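Local coordinates for divalent-cation tolerance protein CutA (Pyrococcus horikoshii, PDB 1UMJ) that takes part in resistance to heavy metals and binds copper at the interface between two of its trimers, at residues A[30-35]-A[49-54]; A[19-24]-A[66-71]. All blocks are in the same frame, centred on the assembly; numbering follows the deposited sequence.

In the fold
From the N terminus, strand 2-8 leads into helix 11-23, whose last turn, with E24 just beyond it, supplies residues 19-24 of contact 2. Strand 29-40 follows, then turns back as strand 45-57, and contact 1 (30-35 with 49-54) closes this hairpin. Helix 62-72 comes next, and its residues 66-71 return to 19-24, so contact 2 closes the larger loop and contact 1 is nested inside it. Contact 1 thus joins two strands of the antiparallel sheet, whereas contact 2 ties together the two helices that flank the hairpin in sequence. Their centres lie about 16 Å apart, on opposite sides of the chain's centre, and both contacts reach a neighbouring subunit of the trimer.

Contact 1: residues A[30-35]-A[49-54]; sequences ANLREH and KEVGAI
E50 OE1 receives the ring N-H of H35 on its anti lone pair, with NE2 2.9 Å from OE1 and the bond nearly straight at 167°. A weak hydrogen bond from T7 reaches the same oxygen, and Y75 binds E50 OE2. Ring and carboxylate planes are turned 61° apart, yet OE1 stays at the ring edge. At another edge position, ND1 of H35 accepts a hydrogen bond from R33 NH1 at 2.8 Å, in the planes of both groups, so the imidazole is fixed at its two nitrogens. R33 bends at chi2 (-71°), which brings its guanidinium near G52, NH1 lying 3.5 Å from G52 CA. R33, H35 and E50 lie on one face of the antiparallel hairpin, whose strands are joined by paired backbone bonds at N31-I54, R33-G52 and H35-E50; A30 to L32 carry the sheet on into a neighbouring subunit. On the other face L32 CD2 presses against A53 CB at 3.2 Å, tighter than usual, while L32 CB meets V51 CG1. Helix 11-23 covers this side. Farther along, K49 curls at its last two torsions to set NZ above the E34 carboxylate, 3.1 Å from OE2 in a salt bridge, while W11 NE1 binds OE1.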
loop_
_atom_site.group_PDB
_atom_site.type_symbol
_atom_site.label_atom_id
_atom_site.label_comp_id
_atom_site.label_asym_id
_atom_site.label_seq_id
_atom_site.Cartn_x
_atom_site.Cartn_y
_atom_site.Cartn_z
ATOM N N ALA A 30 -4.158 -6.208 11.191
ATOM C CA ALA A 30 -4.203 -6.559 9.780
ATOM C C ALA A 30 -5.274 -5.702 9.140
ATOM O O ALA A 30 -6.314 -5.489 9.734
ATOM C CB ALA A 30 -4.559 -8.031 9.628
ATOM N N ASN A 31 -5.014 -5.234 7.903
ATOM C CA ASN A 31 -5.980 -4.466 7.128
ATOM C C ASN A 31 -6.201 -5.322 5.893
ATOM O O ASN A 31 -5.258 -5.600 5.139
ATOM C CB ASN A 31 -5.390 -3.121 6.692
ATOM C CG ASN A 31 -5.221 -2.136 7.849
ATOM O OD1 ASN A 31 -4.607 -1.078 7.676
ATOM N ND2 ASN A 31 -5.774 -2.474 9.035
ATOM N N LEU A 32 -7.430 -5.727 5.673
ATOM C CA LEU A 32 -7.760 -6.561 4.514
ATOM C C LEU A 32 -8.643 -5.801 3.524
ATOM O O LEU A 32 -9.551 -5.097 3.902
ATOM C CB LEU A 32 -8.503 -7.845 4.925
ATOM C CG LEU A 32 -7.752 -8.885 5.766
ATOM C CD1 LEU A 32 -8.651 -10.079 6.051
ATOM C CD2 LEU A 32 -6.533 -9.338 5.027
ATOM N N ARG A 33 -8.360 -5.954 2.222
ATOM C CA ARG A 33 -9.258 -5.337 1.245
ATOM C C ARG A 33 -9.107 -6.071 -0.085
ATOM O O ARG A 33 -8.023 -6.540 -0.438
ATOM C CB ARG A 33 -8.961 -3.835 1.054
ATOM C CG ARG A 33 -7.841 -3.447 0.087
ATOM C CD ARG A 33 -6.455 -3.782 0.622
ATOM N NE ARG A 33 -5.401 -3.332 -0.311
ATOM C CZ ARG A 33 -5.037 -4.057 -1.370
ATOM N NH1 ARG A 33 -5.652 -5.207 -1.587
ATOM N NH2 ARG A 33 -4.060 -3.654 -2.179
ATOM N N GLU A 34 -10.212 -6.150 -0.805
ATOM C CA GLU A 34 -10.211 -6.805 -2.117
ATOM C C GLU A 34 -9.465 -6.031 -3.158
ATOM O O GLU A 34 -9.368 -4.798 -3.081
ATOM C CB GLU A 34 -11.663 -6.952 -2.636
ATOM C CG GLU A 34 -12.427 -7.984 -1.932
ATOM C CD GLU A 34 -13.824 -8.160 -2.513
ATOM O OE1 GLU A 34 -14.462 -9.143 -2.127
ATOM O OE2 GLU A 34 -14.274 -7.308 -3.331
ATOM N N HIS A 35 -8.936 -6.748 -4.141
ATOM C CA HIS A 35 -8.337 -6.118 -5.319
ATOM C C HIS A 35 -8.509 -7.118 -6.472
ATOM O O HIS A 35 -8.834 -8.294 -6.247
ATOM C CB HIS A 35 -6.859 -5.739 -5.068
ATOM C CG HIS A 35 -5.953 -6.906 -4.841
ATOM N ND1 HIS A 35 -5.246 -7.083 -3.680
ATOM C CD2 HIS A 35 -5.643 -7.960 -5.630
ATOM C CE1 HIS A 35 -4.563 -8.213 -3.736
ATOM N NE2 HIS A 35 -4.790 -8.773 -4.906
ATOM N N LYS A 49 -10.362 -12.051 -8.505
ATOM C CA LYS A 49 -10.441 -11.258 -7.307
ATOM C C LYS A 49 -9.718 -11.955 -6.180
ATOM O O LYS A 49 -9.798 -13.180 -6.007
ATOM C CB LYS A 49 -11.899 -10.986 -6.969
ATOM C CG LYS A 49 -12.115 -10.363 -5.623
ATOM C CD LYS A 49 -13.609 -10.325 -5.264
ATOM C CE LYS A 49 -14.378 -9.385 -6.191
ATOM N NZ LYS A 49 -13.708 -8.051 -6.294
ATOM N N GLU A 50 -8.930 -11.173 -5.450
ATOM C CA GLU A 50 -8.208 -11.694 -4.317
ATOM C C GLU A 50 -8.376 -10.728 -3.111
ATOM O O GLU A 50 -8.952 -9.639 -3.203
ATOM C CB GLU A 50 -6.726 -11.747 -4.600
ATOM C CG GLU A 50 -6.259 -12.449 -5.816
ATOM C CD GLU A 50 -4.728 -12.531 -5.798
ATOM O OE1 GLU A 50 -3.999 -11.496 -5.576
ATOM O OE2 GLU A 50 -4.260 -13.637 -5.985
ATOM N N VAL A 51 -7.864 -11.149 -1.956
ATOM C CA VAL A 51 -7.911 -10.284 -0.768
ATOM C C VAL A 51 -6.494 -9.962 -0.342
ATOM O O VAL A 51 -5.702 -10.833 0.037
ATOM C CB VAL A 51 -8.670 -10.905 0.398
ATOM C CG1 VAL A 51 -8.768 -9.866 1.547
ATOM C CG2 VAL A 51 -10.068 -11.280 -0.055
ATOM N N GLY A 52 -6.177 -8.700 -0.454
ATOM C CA GLY A 52 -4.871 -8.219 -0.052
ATOM C C GLY A 52 -4.835 -7.973 1.451
ATOM O O GLY A 52 -5.802 -7.476 2.008
ATOM N N ALA A 53 -3.724 -8.338 2.090
ATOM C CA ALA A 53 -3.572 -8.162 3.559
ATOM C C ALA A 53 -2.335 -7.364 3.865
ATOM O O ALA A 53 -1.218 -7.714 3.385
ATOM C CB ALA A 53 -3.425 -9.548 4.236
ATOM N N ILE A 54 -2.528 -6.276 4.609
ATOM C CA ILE A 54 -1.441 -5.411 5.066
ATOM C C ILE A 54 -1.291 -5.723 6.559
ATOM O O ILE A 54 -2.194 -5.403 7.368
ATOM C CB ILE A 54 -1.823 -3.930 4.893
ATOM C CG1 ILE A 54 -1.844 -3.602 3.391
ATOM C CG2 ILE A 54 -0.796 -3.030 5.644
ATOM C CD1 ILE A 54 -2.079 -2.190 3.094
#

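Contact 2: residues A[19-24]-A[66-71]; sequences KTLLKE and KERIKE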
loop_
_atom_site.group_PDB
_atom_site.type_symbol
_atom_site.label_atom_id
_atom_site.label_comp_id
_atom_site.label_asym_id
_atom_site.label_seq_id
_atom_site.Cartn_x
_atom_site.Cartn_y
_atom_site.Cartn_z
ATOM N N LYS A 19 -6.603 -13.919 11.776
ATOM C CA LYS A 19 -7.086 -14.090 13.142
ATOM C C LYS A 19 -6.087 -15.006 13.860
ATOM O O LYS A 19 -5.747 -14.751 15.026
ATOM C CB LYS A 19 -8.510 -14.669 13.148
ATOM C CG LYS A 19 -9.565 -13.627 12.829
ATOM C CD LYS A 19 -11.004 -14.189 12.806
ATOM C CE LYS A 19 -11.272 -15.134 11.602
ATOM N NZ LYS A 19 -10.543 -16.457 11.623
ATOM N N THR A 20 -5.617 -16.039 13.182
ATOM C CA THR A 20 -4.619 -16.955 13.762
ATOM C C THR A 20 -3.313 -16.205 14.077
ATOM O O THR A 20 -2.693 -16.427 15.106
ATOM C CB THR A 20 -4.306 -18.112 12.794
ATOM O OG1 THR A 20 -5.473 -18.940 12.689
ATOM C CG2 THR A 20 -3.121 -18.943 13.293
ATOM N N LEU A 21 -2.888 -15.305 13.192
ATOM C CA LEU A 21 -1.653 -14.561 13.428
ATOM C C LEU A 21 -1.823 -13.614 14.617
ATOM O O LEU A 21 -0.871 -13.402 15.388
ATOM C CB LEU A 21 -1.221 -13.800 12.147
ATOM C CG LEU A 21 -0.911 -14.661 10.919
ATOM C CD1 LEU A 21 -0.670 -13.780 9.647
ATOM C CD2 LEU A 21 0.338 -15.511 11.151
ATOM N N LEU A 22 -3.019 -13.043 14.776
ATOM C CA LEU A 22 -3.283 -12.161 15.920
ATOM C C LEU A 22 -3.321 -13.007 17.224
ATOM O O LEU A 22 -2.786 -12.604 18.250
ATOM C CB LEU A 22 -4.615 -11.441 15.741
ATOM C CG LEU A 22 -4.563 -10.240 14.770
ATOM C CD1 LEU A 22 -5.920 -9.886 14.257
ATOM C CD2 LEU A 22 -3.971 -9.070 15.491
ATOM N N LYS A 23 -3.993 -14.151 17.170
ATOM C CA LYS A 23 -4.067 -15.033 18.336
ATOM C C LYS A 23 -2.660 -15.445 18.792
ATOM O O LYS A 23 -2.416 -15.599 19.994
ATOM C CB LYS A 23 -4.851 -16.297 17.984
ATOM C CG LYS A 23 -6.307 -16.066 17.717
ATOM C CD LYS A 23 -6.969 -17.344 17.183
ATOM C CE LYS A 23 -8.474 -17.154 17.040
ATOM N NZ LYS A 23 -8.729 -16.142 15.977
ATOM N N GLU A 24 -1.741 -15.630 17.839
ATOM C CA GLU A 24 -0.373 -16.032 18.117
ATOM C C GLU A 24 0.525 -14.829 18.397
ATOM O O GLU A 24 1.719 -14.965 18.577
ATOM C CB GLU A 24 0.187 -16.922 16.971
ATOM C CG GLU A 24 -0.635 -18.267 16.854
ATOM C CD GLU A 24 -0.285 -19.200 15.707
ATOM O OE1 GLU A 24 -0.982 -20.242 15.583
ATOM O OE2 GLU A 24 0.660 -18.913 14.941
ATOM N N LYS A 66 7.015 -14.768 8.678
ATOM C CA LYS A 66 7.178 -15.302 7.347
ATOM C C LYS A 66 7.004 -16.834 7.372
ATOM O O LYS A 66 6.304 -17.376 6.551
ATOM C CB LYS A 66 8.577 -14.950 6.802
ATOM C CG LYS A 66 8.918 -15.533 5.436
ATOM C CD LYS A 66 10.323 -15.172 4.947
ATOM C CE LYS A 66 11.398 -16.165 5.476
ATOM N NZ LYS A 66 12.716 -15.782 4.995
ATOM N N GLU A 67 7.633 -17.501 8.337
ATOM C CA GLU A 67 7.512 -18.964 8.403
ATOM C C GLU A 67 6.089 -19.387 8.692
ATOM O O GLU A 67 5.552 -20.308 8.044
ATOM C CB GLU A 67 8.426 -19.539 9.494
ATOM C CG GLU A 67 8.164 -21.021 9.762
ATOM C CD GLU A 67 8.429 -21.947 8.577
ATOM O OE1 GLU A 67 8.101 -23.150 8.700
ATOM O OE2 GLU A 67 8.966 -21.513 7.538
ATOM N N ARG A 68 5.459 -18.730 9.658
ATOM C CA ARG A 68 4.082 -19.072 10.002
ATOM C C ARG A 68 3.127 -18.898 8.811
ATOM O O ARG A 68 2.232 -19.715 8.586
ATOM C CB ARG A 68 3.608 -18.238 11.207
ATOM C CG ARG A 68 2.320 -18.742 11.837
ATOM C CD ARG A 68 2.427 -20.226 12.199
ATOM N NE ARG A 68 1.222 -20.595 12.920
ATOM C CZ ARG A 68 0.699 -21.807 12.880
ATOM N NH1 ARG A 68 1.301 -22.752 12.155
ATOM N NH2 ARG A 68 -0.425 -22.031 13.506
ATOM N N ILE A 69 3.308 -17.807 8.053
ATOM C CA ILE A 69 2.464 -17.575 6.911
ATOM C C ILE A 69 2.682 -18.693 5.894
ATOM O O ILE A 69 1.729 -19.155 5.305
ATOM C CB ILE A 69 2.708 -16.117 6.263
ATOM C CG1 ILE A 69 2.257 -15.018 7.214
ATOM C CG2 ILE A 69 1.914 -16.008 4.951
ATOM C CD1 ILE A 69 2.705 -13.595 6.809
ATOM N N LYS A 70 3.905 -19.187 5.722
ATOM C CA LYS A 70 4.080 -20.246 4.722
ATOM C C LYS A 70 3.265 -21.464 5.122
ATOM O O LYS A 70 2.677 -22.123 4.282
ATOM C CB LYS A 70 5.542 -20.669 4.604
ATOM C CG LYS A 70 6.462 -19.746 3.864
ATOM C CD LYS A 70 7.928 -20.157 4.114
ATOM C CE LYS A 70 8.855 -19.378 3.184
ATOM N NZ LYS A 70 10.322 -19.643 3.446
ATOM N N GLU A 71 3.269 -21.754 6.412
ATOM C CA GLU A 71 2.562 -22.907 6.971
ATOM C C GLU A 71 1.037 -22.834 6.863
ATOM O O GLU A 71 0.390 -23.829 6.599
ATOM C CB GLU A 71 2.938 -23.054 8.466
ATOM C CG GLU A 71 4.393 -23.466 8.751
ATOM C CD GLU A 71 4.777 -23.266 10.210
ATOM O OE1 GLU A 71 3.885 -22.978 11.016
ATOM O OE2 GLU A 71 5.976 -23.396 10.553
#
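The guanidinium of R68 meets the carboxylate of E24 side-on, the two planes only 19° apart. Two nitrogens share the grip, one for each oxygen: NE is 2.7 Å from E24 OE2 and NH2 is 2.8 Å from E24 OE1. Both oxygens offer their syn lone pairs, and both bonds are moderately bent. NH1 is directed to E71, whose OE1 lies 2.8 Å away at the guanidinium edge and is met nearly along its C-O axis. All three nitrogens of R68 thus enter a salt-bridge network that joins helix 62-72 to E24, just past helix 11-23, and is likely to limit rotation of the guanidinium. The methyl CG2 of T20 approaches NH2 obliquely at 4.1 Å. R68 can reach across because CG is anti to its backbone N and the chain then bends at chi2 (53°), while the E24 chain is extended beyond CG.

Beneath this polar bridge the contact turns apolar. L21 forks between two partners: CD2 rests against the R68 CG methylene at 3.9 Å, and CD1 touches I69 CG1 at 4.0 Å, the L21 and I69 side chains crossing at about a right angle. The short helix axes stay 11.3 Å apart and run at 141° to each other, so side chains carry the whole contact. L21 and I69 both pack on L55 of strand 45-57, with L65 of helix 62-72 and L26 of the loop after helix 11-23 also touching L21. The two helices thus lie side by side on one face of the antiparallel sheet (strand order 2-3-1-4), the ferredoxin-like fold of CutA proteins.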